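Local structure of sporozoite microneme protein essential for cell traversal (Plasmodium berghei, 4U5A) at residues E13-S18 and N78-V83; E62-I67 and D187-L192; N119-I124 and K134-S139. The protein is a four-helix-bundle protein of sporozoite micronemes, essential for the traversal of host cells, through a mechanism still to be established. All coordinates share one frame; numbering follows the deposited sequence.

Contact 1: residues E13-S18 and N78-V83; sequences EFDKLS and NNKTHV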
ATOM      1  N   GLU A  13       8.100  24.933   1.509  1.00 48.10           N
ATOM      2  CA  GLU A  13       6.751  24.376   1.546  1.00 53.28           C
ATOM      3  C   GLU A  13       6.637  23.152   0.635  1.00 51.46           C
ATOM      4  O   GLU A  13       5.982  22.156   0.979  1.00 46.13           O
ATOM      5  CB  GLU A  13       5.731  25.448   1.149  1.00 68.28           C
ATOM      6  CG  GLU A  13       5.580  26.565   2.184  1.00 76.16           C
ATOM      7  CD  GLU A  13       4.772  27.748   1.677  1.00 77.17           C
ATOM      8  OE1 GLU A  13       4.739  27.968   0.448  1.00 80.64           O
ATOM      9  OE2 GLU A  13       4.170  28.459   2.510  1.00 93.10           O
ATOM     10  N   PHE A  14       7.295  23.225  -0.520  1.00 44.46           N
ATOM     11  CA  PHE A  14       7.367  22.086  -1.433  1.00 47.92           C
ATOM     12  C   PHE A  14       8.166  20.955  -0.783  1.00 46.15           C
ATOM     13  O   PHE A  14       7.797  19.772  -0.875  1.00 42.25           O
ATOM     14  CB  PHE A  14       7.977  22.511  -2.770  1.00 43.34           C
ATOM     15  CG  PHE A  14       6.985  23.151  -3.704  1.00 51.60           C
ATOM     16  CD1 PHE A  14       6.553  22.488  -4.842  1.00 57.65           C
ATOM     17  CD2 PHE A  14       6.469  24.409  -3.431  1.00 53.00           C
ATOM     18  CE1 PHE A  14       5.635  23.073  -5.696  1.00 59.11           C
ATOM     19  CE2 PHE A  14       5.550  24.998  -4.279  1.00 53.68           C
ATOM     20  CZ  PHE A  14       5.131  24.328  -5.413  1.00 53.70           C
ATOM     21  N   ASP A  15       9.264  21.333  -0.134  1.00 34.84           N
ATOM     22  CA  ASP A  15      10.051  20.396   0.652  1.00 39.50           C
ATOM     23  C   ASP A  15       9.159  19.704   1.690  1.00 42.30           C
ATOM     24  O   ASP A  15       9.306  18.506   1.953  1.00 42.35           O
ATOM     25  CB  ASP A  15      11.217  21.113   1.334  1.00 37.97           C
ATOM     26  CG  ASP A  15      12.343  21.448   0.368  1.00 55.00           C
ATOM     27  OD1 ASP A  15      12.366  20.868  -0.739  1.00 53.72           O
ATOM     28  OD2 ASP A  15      13.203  22.286   0.714  1.00 51.16           O
ATOM     29  N   LYS A  16       8.221  20.460   2.258  1.00 38.04           N
ATOM     30  CA  LYS A  16       7.269  19.905   3.215  1.00 41.90           C
ATOM     31  C   LYS A  16       6.332  18.909   2.540  1.00 48.73           C
ATOM     32  O   LYS A  16       5.990  17.881   3.129  1.00 33.73           O
ATOM     33  CB  LYS A  16       6.470  21.012   3.888  1.00 29.99           C
ATOM     34  N   LEU A  17       5.912  19.211   1.313  1.00 42.09           N
ATOM     35  CA  LEU A  17       5.120  18.245   0.546  1.00 34.07           C
ATOM     36  C   LEU A  17       5.871  16.918   0.420  1.00 39.68           C
ATOM     37  O   LEU A  17       5.323  15.840   0.718  1.00 45.44           O
ATOM     38  CB  LEU A  17       4.771  18.802  -0.836  1.00 45.65           C
ATOM     39  CG  LEU A  17       3.690  19.885  -0.870  1.00 54.34           C
ATOM     40  CD1 LEU A  17       3.575  20.508  -2.250  1.00 54.56           C
ATOM     41  CD2 LEU A  17       2.357  19.290  -0.451  1.00 37.79           C
ATOM     42  N   SER A  18       7.134  17.003   0.006  1.00 39.85           N
ATOM     43  CA  SER A  18       7.950  15.806  -0.159  1.00 34.09           C
ATOM     44  C   SER A  18       8.093  15.022   1.146  1.00 41.26           C
ATOM     45  O   SER A  18       7.882  13.801   1.179  1.00 39.15           O
ATOM     46  CB  SER A  18       9.337  16.176  -0.689  1.00 37.66           C
ATOM     47  OG  SER A  18       9.273  16.639  -2.024  1.00 35.49           O
ATOM     48  N   ASN A  78      12.362  18.817  -9.313  1.00 38.69           N
ATOM     49  CA  ASN A  78      12.493  19.296 -10.682  1.00 39.54           C
ATOM     50  C   ASN A  78      11.444  20.347 -11.029  1.00 48.39           C
ATOM     51  O   ASN A  78      11.501  20.964 -12.095  1.00 62.10           O
ATOM     52  CB  ASN A  78      12.413  18.125 -11.660  1.00 38.51           C
ATOM     53  CG  ASN A  78      13.640  17.225 -11.598  1.00 54.66           C
ATOM     54  OD1 ASN A  78      14.691  17.613 -11.084  1.00 56.94           O
ATOM     55  ND2 ASN A  78      13.502  16.007 -12.112  1.00 72.32           N
ATOM     56  N   ASN A  79      10.496  20.558 -10.120  1.00 44.96           N
ATOM     57  CA  ASN A  79       9.400  21.493 -10.350  1.00 47.69           C
ATOM     58  C   ASN A  79       9.629  22.797  -9.584  1.00 49.60           C
ATOM     59  O   ASN A  79       8.895  23.772  -9.753  1.00 53.15           O
ATOM     60  CB  ASN A  79       8.070  20.844  -9.936  1.00 46.10           C
ATOM     61  CG  ASN A  79       6.857  21.654 -10.355  1.00 56.64           C
ATOM     62  OD1 ASN A  79       6.237  22.330  -9.535  1.00 58.88           O
ATOM     63  ND2 ASN A  79       6.502  21.577 -11.633  1.00 66.01           N
ATOM     64  N   LYS A  80      10.660  22.802  -8.745  1.00 44.57           N
ATOM     65  CA  LYS A  80      11.065  23.994  -8.014  1.00 49.27           C
ATOM     66  C   LYS A  80      11.471  25.119  -8.960  1.00 46.85           C
ATOM     67  O   LYS A  80      11.280  26.294  -8.654  1.00 56.88           O
ATOM     68  CB  LYS A  80      12.212  23.671  -7.057  1.00 54.01           C
ATOM     69  CG  LYS A  80      11.808  22.843  -5.847  1.00 48.07           C
ATOM     70  CD  LYS A  80      13.003  22.597  -4.942  1.00 48.86           C
ATOM     71  CE  LYS A  80      12.629  21.732  -3.757  1.00 48.47           C
ATOM     72  NZ  LYS A  80      13.784  21.521  -2.845  1.00 54.30           N
ATOM     73  N   THR A  81      12.055  24.743 -10.095  1.00 46.81           N
ATOM     74  CA  THR A  81      12.522  25.688 -11.106  1.00 46.42           C
ATOM     75  C   THR A  81      11.380  26.540 -11.662  1.00 63.10           C
ATOM     76  O   THR A  81      11.514  27.755 -11.815  1.00 68.73           O
ATOM     77  CB  THR A  81      13.218  24.948 -12.272  1.00 60.48           C
ATOM     78  OG1 THR A  81      14.224  24.067 -11.757  1.00 80.15           O
ATOM     79  CG2 THR A  81      13.854  25.936 -13.239  1.00 66.24           C
ATOM     80  N   HIS A  82      10.254  25.891 -11.944  1.00 44.74           N
ATOM     81  CA  HIS A  82       9.071  26.559 -12.487  1.00 47.23           C
ATOM     82  C   HIS A  82       8.415  27.491 -11.467  1.00 40.64           C
ATOM     83  O   HIS A  82       7.646  28.381 -11.829  1.00 54.78           O
ATOM     84  CB  HIS A  82       8.048  25.533 -12.977  1.00 58.35           C
ATOM     85  CG  HIS A  82       8.476  24.786 -14.202  1.00 61.92           C
ATOM     86  ND1 HIS A  82       7.766  23.712 -14.704  1.00 67.20           N
ATOM     87  CD2 HIS A  82       9.528  24.957 -15.037  1.00 57.40           C
ATOM     88  CE1 HIS A  82       8.366  23.255 -15.787  1.00 86.94           C
ATOM     89  NE2 HIS A  82       9.440  23.994 -16.012  1.00 79.67           N
ATOM     90  N   VAL A  83       8.724  27.283 -10.193  1.00 48.90           N
ATOM     91  CA  VAL A  83       8.038  27.970  -9.110  1.00 59.75           C
ATOM     92  C   VAL A  83       8.620  29.364  -8.866  1.00 58.53           C
ATOM     93  O   VAL A  83       7.886  30.307  -8.553  1.00 64.20           O
ATOM     94  CB  VAL A  83       8.111  27.125  -7.815  1.00 62.13           C
ATOM     95  CG1 VAL A  83       8.084  28.002  -6.583  1.00 64.03           C
ATOM     96  CG2 VAL A  83       6.988  26.098  -7.785  1.00 60.71           C
TER
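Phe14 and Asp15 of helix 10-39 meet Asn79, Lys80 and Val83 of helix 59-84, joining two neighbouring helices of the four-helix bundle near one end. The short segments run nearly antiparallel, at 154°, with axes 11.2 Å apart at closest approach, a wide separation bridged here by side chains from both helices.

The apolar part centres on Phe14. At the far end of its ring, Phe14 CZ lies 3.5 Å from Val83 CG2, and the two side chains pass each other in opposite senses. Val83 suits this buried place: its CG2, set beside the backbone N, offers one compact methyl to the ring. Further round, Phe14 CE1 is 4.0 Å from Asn79 OD1, the amide being tilted 29° from the ring plane. This is mere contact; the amide's ND2 turns to Tyr90 of helix 88-126 in a weak hydrogen bond. Ile76 and Ile98 also touch Phe14, which places the ring among three helices of the bundle.

The polar part lies at the margin. Lys80, partly exposed, runs fully extended beyond CG and meets Asp15 at about a right angle, forming a salt bridge. A long, flexible lysine suits such a place because its methylene chain bridges the gap between the helices. Glu77 supplies a second carboxylate to the same ammonium group. Lys80 NZ donates to the syn lone pair of Asp15 OD1, 2.6 Å away.

Contact 2: residues E62-I67 and D187-L192; sequences EEKLNI and DLINDL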
ATOM      1  N   GLU A  62       7.546  -3.259  -0.607  1.00 38.51           N
ATOM      2  CA  GLU A  62       8.332  -2.159  -0.050  1.00 40.82           C
ATOM      3  C   GLU A  62       9.053  -1.418  -1.161  1.00 37.66           C
ATOM      4  O   GLU A  62       9.165  -0.195  -1.133  1.00 42.53           O
ATOM      5  CB  GLU A  62       9.344  -2.663   0.993  1.00 41.07           C
ATOM      6  CG  GLU A  62      10.095  -1.528   1.697  1.00 47.25           C
ATOM      7  CD  GLU A  62      11.134  -2.003   2.688  1.00 71.02           C
ATOM      8  OE1 GLU A  62      11.286  -3.232   2.852  1.00 83.81           O
ATOM      9  OE2 GLU A  62      11.795  -1.142   3.312  1.00 86.95           O
ATOM     10  N   GLU A  63       9.532  -2.168  -2.147  1.00 31.70           N
ATOM     11  CA  GLU A  63      10.214  -1.567  -3.275  1.00 34.06           C
ATOM     12  C   GLU A  63       9.279  -0.676  -4.083  1.00 37.85           C
ATOM     13  O   GLU A  63       9.669   0.411  -4.509  1.00 42.78           O
ATOM     14  CB  GLU A  63      10.828  -2.645  -4.169  1.00 40.61           C
ATOM     15  CG  GLU A  63      11.983  -3.409  -3.520  1.00 57.47           C
ATOM     16  CD  GLU A  63      12.520  -4.525  -4.401  1.00 65.97           C
ATOM     17  OE1 GLU A  63      11.743  -5.062  -5.218  1.00 65.05           O
ATOM     18  OE2 GLU A  63      13.718  -4.860  -4.279  1.00 81.84           O
ATOM     19  N   LYS A  64       8.043  -1.126  -4.262  1.00 34.18           N
ATOM     20  CA  LYS A  64       7.054  -0.370  -5.021  1.00 31.86           C
ATOM     21  C   LYS A  64       6.693   0.940  -4.331  1.00 35.27           C
ATOM     22  O   LYS A  64       6.452   1.952  -4.985  1.00 35.67           O
ATOM     23  CB  LYS A  64       5.794  -1.209  -5.233  1.00 31.33           C
ATOM     24  CG  LYS A  64       5.997  -2.457  -6.073  1.00 33.98           C
ATOM     25  CD  LYS A  64       6.276  -2.090  -7.522  1.00 40.91           C
ATOM     26  CE  LYS A  64       6.552  -3.319  -8.371  1.00 33.53           C
ATOM     27  NZ  LYS A  64       6.773  -2.945  -9.793  1.00 50.50           N
ATOM     28  N   LEU A  65       6.663   0.917  -3.006  1.00 33.66           N
ATOM     29  CA  LEU A  65       6.323   2.107  -2.244  1.00 31.44           C
ATOM     30  C   LEU A  65       7.520   3.055  -2.191  1.00 27.76           C
ATOM     31  O   LEU A  65       7.356   4.270  -2.095  1.00 36.72           O
ATOM     32  CB  LEU A  65       5.858   1.724  -0.836  1.00 37.70           C
ATOM     33  CG  LEU A  65       4.533   0.951  -0.815  1.00 33.23           C
ATOM     34  CD1 LEU A  65       4.052   0.686   0.598  1.00 46.11           C
ATOM     35  CD2 LEU A  65       3.466   1.683  -1.604  1.00 43.15           C
ATOM     36  N   ASN A  66       8.724   2.499  -2.268  1.00 34.82           N
ATOM     37  CA  ASN A  66       9.923   3.323  -2.334  1.00 31.13           C
ATOM     38  C   ASN A  66       9.999   4.041  -3.679  1.00 31.96           C
ATOM     39  O   ASN A  66      10.535   5.142  -3.780  1.00 33.04           O
ATOM     40  CB  ASN A  66      11.175   2.471  -2.111  1.00 28.41           C
ATOM     41  CG  ASN A  66      11.414   2.148  -0.640  1.00 37.51           C
ATOM     42  OD1 ASN A  66      10.888   2.814   0.252  1.00 42.20           O
ATOM     43  ND2 ASN A  66      12.216   1.119  -0.388  1.00 30.94           N
ATOM     44  N   ILE A  67       9.431   3.415  -4.707  1.00 30.39           N
ATOM     45  CA  ILE A  67       9.356   4.011  -6.037  1.00 29.59           C
ATOM     46  C   ILE A  67       8.395   5.200  -6.043  1.00 31.70           C
ATOM     47  O   ILE A  67       8.734   6.281  -6.521  1.00 26.23           O
ATOM     48  CB  ILE A  67       8.896   2.968  -7.085  1.00 39.93           C
ATOM     49  CG1 ILE A  67       9.946   1.864  -7.242  1.00 35.74           C
ATOM     50  CG2 ILE A  67       8.613   3.628  -8.426  1.00 32.04           C
ATOM     51  CD1 ILE A  67       9.572   0.805  -8.253  1.00 31.73           C
ATOM     52  N   ASP A 187       0.322  -0.706 -11.264  1.00 43.61           N
ATOM     53  CA  ASP A 187      -0.573   0.173 -12.007  1.00 45.16           C
ATOM     54  C   ASP A 187      -0.775   1.504 -11.288  1.00 42.00           C
ATOM     55  O   ASP A 187      -1.053   2.524 -11.920  1.00 37.93           O
ATOM     56  CB  ASP A 187      -1.913  -0.521 -12.250  1.00 41.84           C
ATOM     57  CG  ASP A 187      -1.777  -1.752 -13.129  1.00 62.16           C
ATOM     58  OD1 ASP A 187      -0.697  -1.934 -13.732  1.00 68.63           O
ATOM     59  OD2 ASP A 187      -2.743  -2.539 -13.211  1.00 62.14           O
ATOM     60  N   LEU A 188      -0.626   1.489  -9.967  1.00 41.50           N
ATOM     61  CA  LEU A 188      -0.731   2.702  -9.166  1.00 33.68           C
ATOM     62  C   LEU A 188       0.445   3.622  -9.460  1.00 40.76           C
ATOM     63  O   LEU A 188       0.289   4.839  -9.563  1.00 38.02           O
ATOM     64  CB  LEU A 188      -0.780   2.357  -7.678  1.00 32.52           C
ATOM     65  CG  LEU A 188      -1.234   3.459  -6.720  1.00 46.05           C
ATOM     66  CD1 LEU A 188      -2.539   4.076  -7.190  1.00 47.86           C
ATOM     67  CD2 LEU A 188      -1.390   2.896  -5.319  1.00 37.20           C
ATOM     68  N   ILE A 189       1.620   3.019  -9.604  1.00 33.05           N
ATOM     69  CA  ILE A 189       2.823   3.737 -10.002  1.00 32.17           C
ATOM     70  C   ILE A 189       2.605   4.348 -11.382  1.00 40.16           C
ATOM     71  O   ILE A 189       3.052   5.461 -11.661  1.00 39.80           O
ATOM     72  CB  ILE A 189       4.057   2.807 -10.007  1.00 39.18           C
ATOM     73  CG1 ILE A 189       4.464   2.452  -8.573  1.00 27.15           C
ATOM     74  CG2 ILE A 189       5.225   3.437 -10.757  1.00 34.10           C
ATOM     75  CD1 ILE A 189       5.627   1.479  -8.490  1.00 23.95           C
ATOM     76  N   ASN A 190       1.893   3.624 -12.240  1.00 36.27           N
ATOM     77  CA  ASN A 190       1.602   4.117 -13.579  1.00 43.53           C
ATOM     78  C   ASN A 190       0.626   5.293 -13.528  1.00 46.63           C
ATOM     79  O   ASN A 190       0.782   6.264 -14.268  1.00 55.08           O
ATOM     80  CB  ASN A 190       1.044   2.993 -14.456  1.00 40.72           C
ATOM     81  CG  ASN A 190       0.895   3.405 -15.910  1.00 58.73           C
ATOM     82  OD1 ASN A 190       1.884   3.630 -16.606  1.00 55.70           O
ATOM     83  ND2 ASN A 190      -0.345   3.495 -16.378  1.00 64.59           N
ATOM     84  N   ASP A 191      -0.371   5.206 -12.651  1.00 47.40           N
ATOM     85  CA  ASP A 191      -1.327   6.298 -12.471  1.00 48.77           C
ATOM     86  C   ASP A 191      -0.642   7.553 -11.934  1.00 40.03           C
ATOM     87  O   ASP A 191      -0.969   8.668 -12.337  1.00 36.83           O
ATOM     88  CB  ASP A 191      -2.462   5.881 -11.528  1.00 48.92           C
ATOM     89  CG  ASP A 191      -3.375   4.830 -12.136  1.00 66.25           C
ATOM     90  OD1 ASP A 191      -3.446   4.742 -13.381  1.00 71.43           O
ATOM     91  OD2 ASP A 191      -4.029   4.096 -11.364  1.00 64.01           O
ATOM     92  N   LEU A 192       0.313   7.358 -11.029  1.00 42.11           N
ATOM     93  CA  LEU A 192       1.072   8.463 -10.451  1.00 37.23           C
ATOM     94  C   LEU A 192       1.905   9.182 -11.510  1.00 37.96           C
ATOM     95  O   LEU A 192       1.948  10.411 -11.555  1.00 39.52           O
ATOM     96  CB  LEU A 192       1.978   7.956  -9.329  1.00 32.99           C
ATOM     97  CG  LEU A 192       2.939   8.975  -8.713  1.00 30.45           C
ATOM     98  CD1 LEU A 192       2.180  10.099  -8.036  1.00 37.34           C
ATOM     99  CD2 LEU A 192       3.865   8.294  -7.723  1.00 30.53           C
TER
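Where helix 59-84 packs beside helix 167-197 in the four-helix bundle, Ile189 reaches across to Lys64 and Ile67. The interface is small, burying 154 Å² in all, and lies toward the surface of the bundle; no hydrogen bond links the two segments.

Ile189 does most of the work, with its CD1 methyl as the probing atom. CG1 stands anti to the carbonyl carbon (chi1 -72°) and the chain continues extended to CD1 (chi2 177°), a shape that carries this methyl well out from its own helix. Ile189 CD1 arrives 3.7 Å from Ile67 CG2, the two isoleucines crossing at about a right angle. The CG2 branches of Ile67 and Ile189 also approach, at 4.1 Å. Beta-branched chains suit this place, since each offers a methyl close to the backbone as well as one farther out.

One turn before Ile67 on the same helix, Lys64 contributes carbon rather than charge. Lys64 CD lies 3.8 Å from Ile189 CD1, and the bend at chi2 (-69°) sets the lysine chain across Ile189, at about a right angle to it. Ile189 CD1 also lies 3.6 Å from Lys64 O. Lysine fits a partly exposed position of this kind because its methylenes can pack while NZ goes elsewhere, here to a weak hydrogen bond with Thr186 OG1.

Ile68 and Ile71, later on helix 59-84, also touch Ile189, while the buried Leu65 and Leu188 both rest on Leu109 of helix 88-126. Leucines turned inward, with Lys64 and Ile67 nearer the surface, make this the amphipathic helix packing of a four-helix bundle.

Contact 3: residues N119-I124 and K134-S139; sequences NKSHII and KGVLES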
ATOM      1  N   ASN A 119      -7.509 -10.447   2.754  1.00 51.23           N
ATOM      2  CA  ASN A 119      -6.670 -11.494   2.159  1.00 51.60           C
ATOM      3  C   ASN A 119      -5.775 -12.199   3.191  1.00 43.48           C
ATOM      4  O   ASN A 119      -5.615 -13.424   3.160  1.00 48.68           O
ATOM      5  CB  ASN A 119      -5.800 -10.910   1.039  1.00 44.03           C
ATOM      6  CG  ASN A 119      -6.553 -10.744  -0.279  1.00 49.30           C
ATOM      7  OD1 ASN A 119      -7.524 -11.452  -0.557  1.00 44.66           O
ATOM      8  ND2 ASN A 119      -6.095  -9.805  -1.102  1.00 50.20           N
ATOM      9  N   LYS A 120      -5.196 -11.415   4.100  1.00 36.56           N
ATOM     10  CA  LYS A 120      -4.378 -11.935   5.196  1.00 35.18           C
ATOM     11  C   LYS A 120      -5.183 -12.863   6.094  1.00 56.79           C
ATOM     12  O   LYS A 120      -4.745 -13.977   6.402  1.00 57.57           O
ATOM     13  CB  LYS A 120      -3.801 -10.786   6.027  1.00 40.69           C
ATOM     14  CG  LYS A 120      -3.490 -11.159   7.474  1.00 51.23           C
ATOM     15  CD  LYS A 120      -3.174  -9.931   8.316  1.00 63.62           C
ATOM     16  CE  LYS A 120      -3.876  -9.985   9.664  1.00 75.67           C
ATOM     17  NZ  LYS A 120      -5.354  -9.911   9.486  1.00 59.98           N
ATOM     18  N   SER A 121      -6.356 -12.392   6.519  1.00 61.08           N
ATOM     19  CA  SER A 121      -7.239 -13.202   7.352  1.00 50.59           C
ATOM     20  C   SER A 121      -7.583 -14.514   6.652  1.00 50.16           C
ATOM     21  O   SER A 121      -7.560 -15.587   7.265  1.00 48.64           O
ATOM     22  CB  SER A 121      -8.517 -12.434   7.700  1.00 44.43           C
ATOM     23  OG  SER A 121      -8.240 -11.325   8.541  1.00 50.00           O
ATOM     24  N   HIS A 122      -7.894 -14.413   5.363  1.00 43.81           N
ATOM     25  CA  HIS A 122      -8.217 -15.578   4.550  1.00 41.25           C
ATOM     26  C   HIS A 122      -7.063 -16.588   4.538  1.00 55.04           C
ATOM     27  O   HIS A 122      -7.280 -17.801   4.671  1.00 61.06           O
ATOM     28  CB  HIS A 122      -8.561 -15.135   3.125  1.00 35.26           C
ATOM     29  CG  HIS A 122      -9.233 -16.187   2.303  1.00 47.50           C
ATOM     30  ND1 HIS A 122      -9.606 -17.413   2.814  1.00 62.11           N
ATOM     31  CD2 HIS A 122      -9.604 -16.199   0.998  1.00 45.47           C
ATOM     32  CE1 HIS A 122     -10.173 -18.133   1.864  1.00 48.83           C
ATOM     33  NE2 HIS A 122     -10.185 -17.417   0.751  1.00 43.94           N
ATOM     34  N   ILE A 123      -5.839 -16.083   4.388  1.00 52.60           N
ATOM     35  CA  ILE A 123      -4.657 -16.941   4.367  1.00 59.59           C
ATOM     36  C   ILE A 123      -4.437 -17.629   5.715  1.00 59.46           C
ATOM     37  O   ILE A 123      -4.203 -18.841   5.768  1.00 49.20           O
ATOM     38  CB  ILE A 123      -3.384 -16.148   3.986  1.00 59.30           C
ATOM     39  CG1 ILE A 123      -3.438 -15.716   2.515  1.00 62.88           C
ATOM     40  CG2 ILE A 123      -2.134 -16.980   4.234  1.00 38.46           C
ATOM     41  CD1 ILE A 123      -2.339 -14.745   2.119  1.00 44.03           C
ATOM     42  N   ILE A 124      -4.505 -16.857   6.798  1.00 54.37           N
ATOM     43  CA  ILE A 124      -4.334 -17.417   8.140  1.00 57.73           C
ATOM     44  C   ILE A 124      -5.366 -18.506   8.408  1.00 65.62           C
ATOM     45  O   ILE A 124      -5.030 -19.560   8.940  1.00 65.05           O
ATOM     46  CB  ILE A 124      -4.417 -16.333   9.239  1.00 59.24           C
ATOM     47  CG1 ILE A 124      -3.104 -15.545   9.308  1.00 54.13           C
ATOM     48  CG2 ILE A 124      -4.660 -16.961  10.595  1.00 57.83           C
ATOM     49  CD1 ILE A 124      -3.088 -14.439  10.357  1.00 55.34           C
ATOM     50  N   LYS A 134      -5.060 -17.550  15.126  1.00 77.62           N
ATOM     51  CA  LYS A 134      -6.271 -17.970  14.435  1.00 79.62           C
ATOM     52  C   LYS A 134      -7.482 -17.567  15.283  1.00 94.44           C
ATOM     53  O   LYS A 134      -8.567 -18.136  15.167  1.00 89.85           O
ATOM     54  CB  LYS A 134      -6.246 -19.478  14.163  1.00 64.87           C
ATOM     55  CG  LYS A 134      -7.269 -19.966  13.146  1.00 58.15           C
ATOM     56  CD  LYS A 134      -7.010 -21.409  12.752  1.00 61.24           C
ATOM     57  CE  LYS A 134      -8.072 -21.916  11.791  1.00 66.68           C
ATOM     58  NZ  LYS A 134      -7.769 -23.280  11.275  1.00 62.63           N
ATOM     59  N   GLY A 135      -7.276 -16.572  16.142  1.00101.01           N
ATOM     60  CA  GLY A 135      -8.369 -15.859  16.778  1.00 71.79           C
ATOM     61  C   GLY A 135      -8.835 -14.784  15.814  1.00 82.36           C
ATOM     62  O   GLY A 135      -9.318 -13.725  16.210  1.00 73.90           O
ATOM     63  N   VAL A 136      -8.663 -15.076  14.530  1.00 89.98           N
ATOM     64  CA  VAL A 136      -9.157 -14.259  13.438  1.00 74.89           C
ATOM     65  C   VAL A 136     -10.598 -14.699  13.209  1.00 76.82           C
ATOM     66  O   VAL A 136     -11.429 -13.946  12.695  1.00 76.12           O
ATOM     67  CB  VAL A 136      -8.278 -14.438  12.164  1.00 72.44           C
ATOM     68  CG1 VAL A 136      -9.057 -14.161  10.889  1.00 60.80           C
ATOM     69  CG2 VAL A 136      -7.041 -13.559  12.242  1.00 65.68           C
ATOM     70  N   LEU A 137     -10.885 -15.922  13.646  1.00 79.41           N
ATOM     71  CA  LEU A 137     -12.228 -16.478  13.603  1.00 71.03           C
ATOM     72  C   LEU A 137     -13.249 -15.615  14.342  1.00 67.41           C
ATOM     73  O   LEU A 137     -14.404 -15.534  13.931  1.00 73.11           O
ATOM     74  CB  LEU A 137     -12.222 -17.891  14.195  1.00 66.36           C
ATOM     75  CG  LEU A 137     -11.569 -19.005  13.372  1.00 67.57           C
ATOM     76  CD1 LEU A 137     -11.260 -20.223  14.236  1.00 52.99           C
ATOM     77  CD2 LEU A 137     -12.463 -19.395  12.210  1.00 68.91           C
ATOM     78  N   GLU A 138     -12.825 -14.965  15.422  1.00 65.25           N
ATOM     79  CA  GLU A 138     -13.723 -14.097  16.176  1.00 86.86           C
ATOM     80  C   GLU A 138     -13.911 -12.766  15.452  1.00 85.68           C
ATOM     81  O   GLU A 138     -14.994 -12.174  15.478  1.00 88.68           O
ATOM     82  CB  GLU A 138     -13.202 -13.871  17.600  1.00 85.27           C
ATOM     83  CG  GLU A 138     -11.993 -12.950  17.706  1.00102.67           C
ATOM     84  CD  GLU A 138     -11.598 -12.664  19.140  1.00114.85           C
ATOM     85  OE1 GLU A 138     -12.472 -12.760  20.028  1.00106.15           O
ATOM     86  OE2 GLU A 138     -10.413 -12.344  19.382  1.00 99.29           O
ATOM     87  N   SER A 139     -12.862 -12.330  14.762  1.00 76.31           N
ATOM     88  CA  SER A 139     -12.892 -11.067  14.046  1.00 75.08           C
ATOM     89  C   SER A 139     -13.735 -11.244  12.798  1.00 71.16           C
ATOM     90  O   SER A 139     -14.430 -10.325  12.366  1.00 77.12           O
ATOM     91  CB  SER A 139     -11.478 -10.611  13.688  1.00 73.25           C
ATOM     92  OG  SER A 139     -10.773 -10.175  14.838  1.00 89.58           O
TER
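Val136 packs against Ser121 and, less closely, Ile124 where the chain, having left helix 88-126, folds back onto that helix's last turns before continuing into helix 137-142. The backbones come near at two points, with CA atoms 6.5 Å apart for Ser121 and Val136 and 6.6 Å apart for Ile124 and Lys134.

The close-packed part belongs to Val136. Its two methyls divide the work. Val136 CG1, anti to the backbone N (chi1 153°), lies against the serine, 3.7 Å from Ser121 CB and 3.8 Å from Ser121 OG. Val136 CG2, the other branch, faces Ile124 CD1 at 4.5 Å, a looser apolar approach. Ser121 and Ile124 are three residues apart and so offer their side chains on one face of the helix, and Leu125 also touches the valine. Serine suits its place: it is small enough to let a loop come close, and its hydroxyl makes a weak hydrogen bond back to Glu117 O in its own helix instead of needing a partner in the loop. Ile124, the buried residue here, also turns its CG2 to the backbone of the loop, 4.3 Å from Lys134 CA.

Toward solvent the fit slackens. The extended side chain of Lys134 touches Leu125, which suits a partly exposed lysine with aliphatic length to spare. No hydrogen bond joins the segments, so the interface rests on van der Waals contact. Leu137, touching both Leu125 and Leu155, extends it to helix 148-155. The arrangement is that of a loop folding back on the end of the preceding helix, with Val136 set against that end, at one extremity of a four-helix bundle.

From the N terminus, helix 10-39 supplies the first half of contact 1. The chain passes through helix 49-57 and enters helix 59-84, where residues 62-67 open contact 2 before residues 78-83 close contact 1; the two loops therefore cross, sharing helix 59-84 with centres about 20 Å apart. Helix 88-126 follows, and contact 3 closes a short local loop at its far end, lying wholly within the long excursion that ends when helix 167-197 completes contact 2. Contacts 1 and 3, their centres about 43 Å apart, mark opposite sides of the chain's centre. Contacts 1 and 2 tie bundle helices together, whereas contact 3 attaches the connecting segment.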